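CDA peptide synthetase I (Streptomyces coelicolor, PDB 4JN3) is the first condensation domain of a Streptomyces peptide synthetase, a member of the condensation-domain family. Local coordinates at residues 81-86 / 96-101; 17-22 / 155-160. All coordinates share one frame; numbering follows the deposited sequence.

Interaction 1: 81-86 / 96-101; sequences PPAPEG and VPYTPV
The Y98 ring lies against the backbone of A83: A83 CA stands over the ring centre, 3.5 Å from the centroid, a CH-pi contact made almost along the ring normal. On this face A83 CB reaches Y98 CD2, at 3.4 Å. P81 O meets the ring edge, 3.3 Å from Y98 CD1, while P84 comes in obliquely across the hydroxyl end, its CD 3.5 Å from Y98 OH. CG of Y98 sits beside its own backbone N (chi1 -81°), which turns one ring face to A83, in the middle of the extended, polyproline-II-like run 81-84. P81 O also accepts a bond from T99 N, 3.2 Å away and above the carbonyl plane. A water donates to P81 O and ties it to P97 O, and a second water joins A83 N, 2.9 Å away, to T99 O. The T99 hydroxyl is engaged with C80 O, and P82 and V101 both lean on helix 46-58. Because P81, P82 and P84 have no N-H to give, 81-84 can offer a single backbone donor, A83 N, and that one goes to water; the direct hydrogen bond comes from T99 N of the other segment, and water bridges and CH-pi packing do the rest.

Interaction 2: 17-22 / 155-160; sequences HEVWLA and GVHHIV
V19 pushes both of its methyl groups from helix 14-25 into the turn that follows strand 149-157, and the tight part of the contact is built round CG1. That methyl is anti to the backbone N (chi1 170°); it lies 3.7 Å from I159 CB and meets the H157 ring at its edge, in the ring plane, with CE1 3.8 Å away. No hydrogen bond joins the two segments directly; V19 meets the turn through apolar contact, while Q16 and Q23 of the same helix supply the polar ties. The imidazole presented to V19 is firmly set. I159 N donates to H157 ND1 at 3.0 Å in a nearly straight bond (168°), only 3° out of the ring plane, and NE2 is paired with Q23 OE1. Gripped at both nitrogens, the ring can hardly rotate.

H157 and H158 open the HHxxxDG signature of condensation domains, and this helix backs the start of that motif. V160 N bonds back to H157 O at 3.0 Å, closing the turn, while I159 O takes a bond from Q16 NE2.

Away from CG1 the packing slackens. The V19 and H158 side chains cross at about a right angle, V19 CG2 coming no nearer than 4.0 Å to H158 CD2; H158 is partly exposed and also touches T34 and M308. At the W20 end, I159 CD1 reaches W20 CB at 4.1 Å, but the indole itself leads away from the turn toward P75 and T69, where the residue is partly exposed.

Interaction 1 is peripheral, its centre about 27 Å from the centre of the chain, while interaction 2 is buried, about 12 Å from it. Their centres are 22 Å apart and their nearest atoms about 9 Å, so they do not touch. The sheet connects them: 96-101 leads into edge strand 103-107, which pairs with 138-146, and that with 149-157, whose end reaches interaction 2. Strand 75-79 gives a second route, since P75 meets H17 and W20 while the loop with 81-86 follows its far end. Only interaction 2 includes residues of the HHxxxDG motif; interaction 1 closes a partly buried loop and does not touch it.

Interaction 1: 81-86 / 96-101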
loop_
_atom_site.group_PDB
_atom_site.type_symbol
_atom_site.label_atom_id
_atom_site.label_comp_id
_atom_site.label_asym_id
_atom_site.label_seq_id
_atom_site.Cartn_x
_atom_site.Cartn_y
_atom_site.Cartn_z
ATOM N N PRO A 81 -4.785 -4.052 -24.911
ATOM C CA PRO A 81 -6.126 -4.545 -24.577
ATOM C C PRO A 81 -6.142 -6.061 -24.414
ATOM O O PRO A 81 -5.284 -6.741 -24.968
ATOM C CB PRO A 81 -6.962 -4.141 -25.797
ATOM C CG PRO A 81 -6.233 -2.979 -26.389
ATOM C CD PRO A 81 -4.775 -3.253 -26.149
ATOM N N PRO A 82 -7.099 -6.587 -23.637
ATOM C CA PRO A 82 -7.282 -8.037 -23.535
ATOM C C PRO A 82 -7.828 -8.587 -24.848
ATOM O O PRO A 82 -8.265 -7.814 -25.703
ATOM C CB PRO A 82 -8.343 -8.184 -22.438
ATOM C CG PRO A 82 -8.352 -6.866 -21.718
ATOM C CD PRO A 82 -8.017 -5.850 -22.755
ATOM N N ALA A 83 -7.806 -9.906 -24.995
ATOM C CA ALA A 83 -8.355 -10.551 -26.182
ATOM C C ALA A 83 -9.855 -10.293 -26.250
ATOM O O ALA A 83 -10.493 -10.050 -25.224
ATOM C CB ALA A 83 -8.075 -12.040 -26.139
ATOM N N PRO A 84 -10.427 -10.327 -27.464
ATOM C CA PRO A 84 -11.880 -10.176 -27.591
ATOM C C PRO A 84 -12.610 -11.247 -26.786
ATOM O O PRO A 84 -12.063 -12.326 -26.560
ATOM C CB PRO A 84 -12.120 -10.384 -29.089
ATOM C CG PRO A 84 -10.827 -9.990 -29.732
ATOM C CD PRO A 84 -9.763 -10.446 -28.774
ATOM N N GLU A 85 -13.826 -10.947 -26.344
ATOM C CA GLU A 85 -14.606 -11.907 -25.574
ATOM C C GLU A 85 -14.691 -13.241 -26.317
ATOM O O GLU A 85 -15.006 -13.277 -27.507
ATOM C CB GLU A 85 -16.010 -11.357 -25.294
ATOM C CG GLU A 85 -16.896 -12.271 -24.455
ATOM C CD GLU A 85 -16.410 -12.414 -23.022
ATOM O OE1 GLU A 85 -15.528 -11.630 -22.606
ATOM O OE2 GLU A 85 -16.910 -13.313 -22.311
ATOM N N GLY A 86 -14.386 -14.330 -25.619
ATOM C CA GLY A 86 -14.484 -15.658 -26.196
ATOM C C GLY A 86 -13.249 -16.126 -26.949
ATOM O O GLY A 86 -13.158 -17.295 -27.327
ATOM N N VAL A 96 0.611 -7.824 -31.375
ATOM C CA VAL A 96 0.605 -7.199 -30.053
ATOM C C VAL A 96 0.075 -8.199 -29.035
ATOM O O VAL A 96 -0.990 -8.782 -29.239
ATOM C CB VAL A 96 -0.286 -5.945 -30.017
ATOM C CG1 VAL A 96 -0.246 -5.306 -28.626
ATOM C CG2 VAL A 96 0.146 -4.948 -31.088
ATOM N N PRO A 97 0.814 -8.409 -27.932
ATOM C CA PRO A 97 0.316 -9.353 -26.925
ATOM C C PRO A 97 -0.985 -8.857 -26.303
ATOM O O PRO A 97 -1.142 -7.656 -26.086
ATOM C CB PRO A 97 1.436 -9.379 -25.877
ATOM C CG PRO A 97 2.169 -8.088 -26.067
ATOM C CD PRO A 97 2.089 -7.786 -27.535
ATOM N N TYR A 98 -1.913 -9.775 -26.055
ATOM C CA TYR A 98 -3.157 -9.459 -25.366
ATOM C C TYR A 98 -2.917 -9.560 -23.868
ATOM O O TYR A 98 -2.243 -10.477 -23.408
ATOM C CB TYR A 98 -4.239 -10.475 -25.736
ATOM C CG TYR A 98 -4.940 -10.251 -27.057
ATOM C CD1 TYR A 98 -5.343 -8.982 -27.454
ATOM C CD2 TYR A 98 -5.222 -11.324 -27.899
ATOM C CE1 TYR A 98 -6.000 -8.786 -28.664
ATOM C CE2 TYR A 98 -5.877 -11.139 -29.104
ATOM C CZ TYR A 98 -6.264 -9.871 -29.483
ATOM O OH TYR A 98 -6.915 -9.690 -30.685
ATOM N N THR A 99 -3.478 -8.627 -23.107
ATOM C CA THR A 99 -3.479 -8.751 -21.657
ATOM C C THR A 99 -4.323 -9.955 -21.272
ATOM O O THR A 99 -5.507 -10.011 -21.580
ATOM C CB THR A 99 -4.039 -7.482 -20.988
ATOM O OG1 THR A 99 -3.052 -6.447 -21.048
ATOM C CG2 THR A 99 -4.393 -7.747 -19.525
ATOM N N PRO A 100 -3.710 -10.939 -20.610
ATOM C CA PRO A 100 -4.501 -12.095 -20.191
ATOM C C PRO A 100 -5.339 -11.747 -18.966
ATOM O O PRO A 100 -4.951 -10.885 -18.173
ATOM C CB PRO A 100 -3.435 -13.135 -19.837
ATOM C CG PRO A 100 -2.262 -12.330 -19.417
ATOM C CD PRO A 100 -2.292 -11.060 -20.230
ATOM N N VAL A 101 -6.485 -12.402 -18.830
ATOM C CA VAL A 101 -7.337 -12.222 -17.664
ATOM C C VAL A 101 -7.790 -13.589 -17.184
ATOM O O VAL A 101 -8.579 -14.260 -17.845
ATOM C CB VAL A 101 -8.571 -11.360 -17.974
ATOM C CG1 VAL A 101 -9.439 -11.221 -16.730
ATOM C CG2 VAL A 101 -8.149 -9.988 -18.489
HETATM O O HOH W 1 -3.375 -5.899 -26.890
HETATM O O HOH W 2 -7.318 -11.651 -22.669
#

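Interaction 2: 17-22 / 155-160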
loop_
_atom_site.group_PDB
_atom_site.type_symbol
_atom_site.label_atom_id
_atom_site.label_comp_id
_atom_site.label_asym_id
_atom_site.label_seq_id
_atom_site.Cartn_x
_atom_site.Cartn_y
_atom_site.Cartn_z
ATOM N N HIS A 17 8.414 5.472 -12.381
ATOM C CA HIS A 17 9.791 5.598 -12.842
ATOM C C HIS A 17 10.766 5.045 -11.801
ATOM O O HIS A 17 11.722 4.340 -12.139
ATOM C CB HIS A 17 10.131 7.053 -13.175
ATOM C CG HIS A 17 11.506 7.230 -13.740
ATOM N ND1 HIS A 17 11.889 6.683 -14.949
ATOM C CD2 HIS A 17 12.594 7.874 -13.258
ATOM C CE1 HIS A 17 13.151 6.990 -15.187
ATOM N NE2 HIS A 17 13.603 7.713 -14.177
ATOM N N GLU A 18 10.506 5.352 -10.533
ATOM C CA GLU A 18 11.359 4.904 -9.438
ATOM C C GLU A 18 11.276 3.392 -9.234
ATOM O O GLU A 18 12.284 2.738 -8.946
ATOM C CB GLU A 18 11.026 5.651 -8.141
ATOM C CG GLU A 18 11.407 7.131 -8.173
ATOM C CD GLU A 18 12.901 7.353 -8.424
ATOM O OE1 GLU A 18 13.708 6.471 -8.056
ATOM O OE2 GLU A 18 13.265 8.406 -8.996
ATOM N N VAL A 19 10.079 2.835 -9.388
ATOM C CA VAL A 19 9.931 1.390 -9.334
ATOM C C VAL A 19 10.710 0.745 -10.477
ATOM O O VAL A 19 11.419 -0.240 -10.276
ATOM C CB VAL A 19 8.458 0.951 -9.392
ATOM C CG1 VAL A 19 8.375 -0.555 -9.579
ATOM C CG2 VAL A 19 7.737 1.380 -8.122
ATOM N N TRP A 20 10.593 1.313 -11.673
ATOM C CA TRP A 20 11.297 0.777 -12.834
ATOM C C TRP A 20 12.814 0.780 -12.629
ATOM O O TRP A 20 13.489 -0.205 -12.924
ATOM C CB TRP A 20 10.922 1.547 -14.102
ATOM C CG TRP A 20 11.510 0.960 -15.347
ATOM C CD1 TRP A 20 10.974 -0.032 -16.125
ATOM C CD2 TRP A 20 12.750 1.323 -15.961
ATOM N NE1 TRP A 20 11.806 -0.305 -17.183
ATOM C CE2 TRP A 20 12.902 0.514 -17.106
ATOM C CE3 TRP A 20 13.747 2.255 -15.657
ATOM C CZ2 TRP A 20 14.012 0.608 -17.944
ATOM C CZ3 TRP A 20 14.846 2.349 -16.491
ATOM C CH2 TRP A 20 14.970 1.530 -17.620
ATOM N N LEU A 21 13.347 1.885 -12.113
ATOM C CA LEU A 21 14.777 1.974 -11.829
ATOM C C LEU A 21 15.203 0.898 -10.838
ATOM O O LEU A 21 16.195 0.200 -11.051
ATOM C CB LEU A 21 15.139 3.355 -11.277
ATOM C CG LEU A 21 15.145 4.524 -12.260
ATOM C CD1 LEU A 21 15.438 5.830 -11.532
ATOM C CD2 LEU A 21 16.162 4.287 -13.372
ATOM N N ALA A 22 14.446 0.769 -9.755
ATOM C CA ALA A 22 14.752 -0.205 -8.718
ATOM C C ALA A 22 14.681 -1.629 -9.256
ATOM O O ALA A 22 15.511 -2.469 -8.914
ATOM C CB ALA A 22 13.812 -0.035 -7.531
ATOM N N GLY A 155 -3.029 -10.012 -6.441
ATOM C CA GLY A 155 -1.590 -9.821 -6.438
ATOM C C GLY A 155 -1.219 -8.934 -7.614
ATOM O O GLY A 155 -1.796 -9.060 -8.690
ATOM N N VAL A 156 -0.283 -8.013 -7.407
ATOM C CA VAL A 156 0.083 -7.076 -8.462
ATOM C C VAL A 156 1.579 -6.821 -8.499
ATOM O O VAL A 156 2.297 -7.130 -7.548
ATOM C CB VAL A 156 -0.627 -5.715 -8.279
ATOM C CG1 VAL A 156 -2.143 -5.885 -8.353
ATOM C CG2 VAL A 156 -0.225 -5.067 -6.952
ATOM N N HIS A 157 2.055 -6.252 -9.599
ATOM C CA HIS A 157 3.356 -5.616 -9.553
ATOM C C HIS A 157 3.153 -4.195 -9.046
ATOM O O HIS A 157 2.244 -3.499 -9.495
ATOM C CB HIS A 157 4.029 -5.605 -10.923
ATOM C CG HIS A 157 5.496 -5.305 -10.858
ATOM N ND1 HIS A 157 5.985 -4.059 -10.528
ATOM C CD2 HIS A 157 6.576 -6.095 -11.058
ATOM C CE1 HIS A 157 7.306 -4.093 -10.539
ATOM N NE2 HIS A 157 7.690 -5.316 -10.855
ATOM N N HIS A 158 3.991 -3.778 -8.098
ATOM C CA HIS A 158 3.940 -2.436 -7.516
ATOM C C HIS A 158 3.837 -1.354 -8.589
ATOM O O HIS A 158 3.190 -0.326 -8.392
ATOM C CB HIS A 158 5.203 -2.213 -6.676
ATOM C CG HIS A 158 5.029 -1.261 -5.535
ATOM N ND1 HIS A 158 3.936 -1.290 -4.697
ATOM C CD2 HIS A 158 5.832 -0.273 -5.072
ATOM C CE1 HIS A 158 4.066 -0.351 -3.774
ATOM N NE2 HIS A 158 5.208 0.281 -3.980
ATOM N N ILE A 159 4.473 -1.588 -9.732
ATOM C CA ILE A 159 4.517 -0.577 -10.781
ATOM C C ILE A 159 3.148 -0.231 -11.388
ATOM O O ILE A 159 2.985 0.842 -11.968
ATOM C CB ILE A 159 5.528 -0.943 -11.903
ATOM C CG1 ILE A 159 6.058 0.331 -12.570
ATOM C CG2 ILE A 159 4.892 -1.876 -12.926
ATOM C CD1 ILE A 159 7.150 0.087 -13.585
ATOM N N VAL A 160 2.160 -1.112 -11.241
ATOM C CA VAL A 160 0.855 -0.848 -11.852
ATOM C C VAL A 160 -0.262 -0.473 -10.878
ATOM O O VAL A 160 -1.235 0.160 -11.280
ATOM C CB VAL A 160 0.371 -2.017 -12.759
ATOM C CG1 VAL A 160 1.333 -2.223 -13.922
ATOM C CG2 VAL A 160 0.189 -3.302 -11.957
#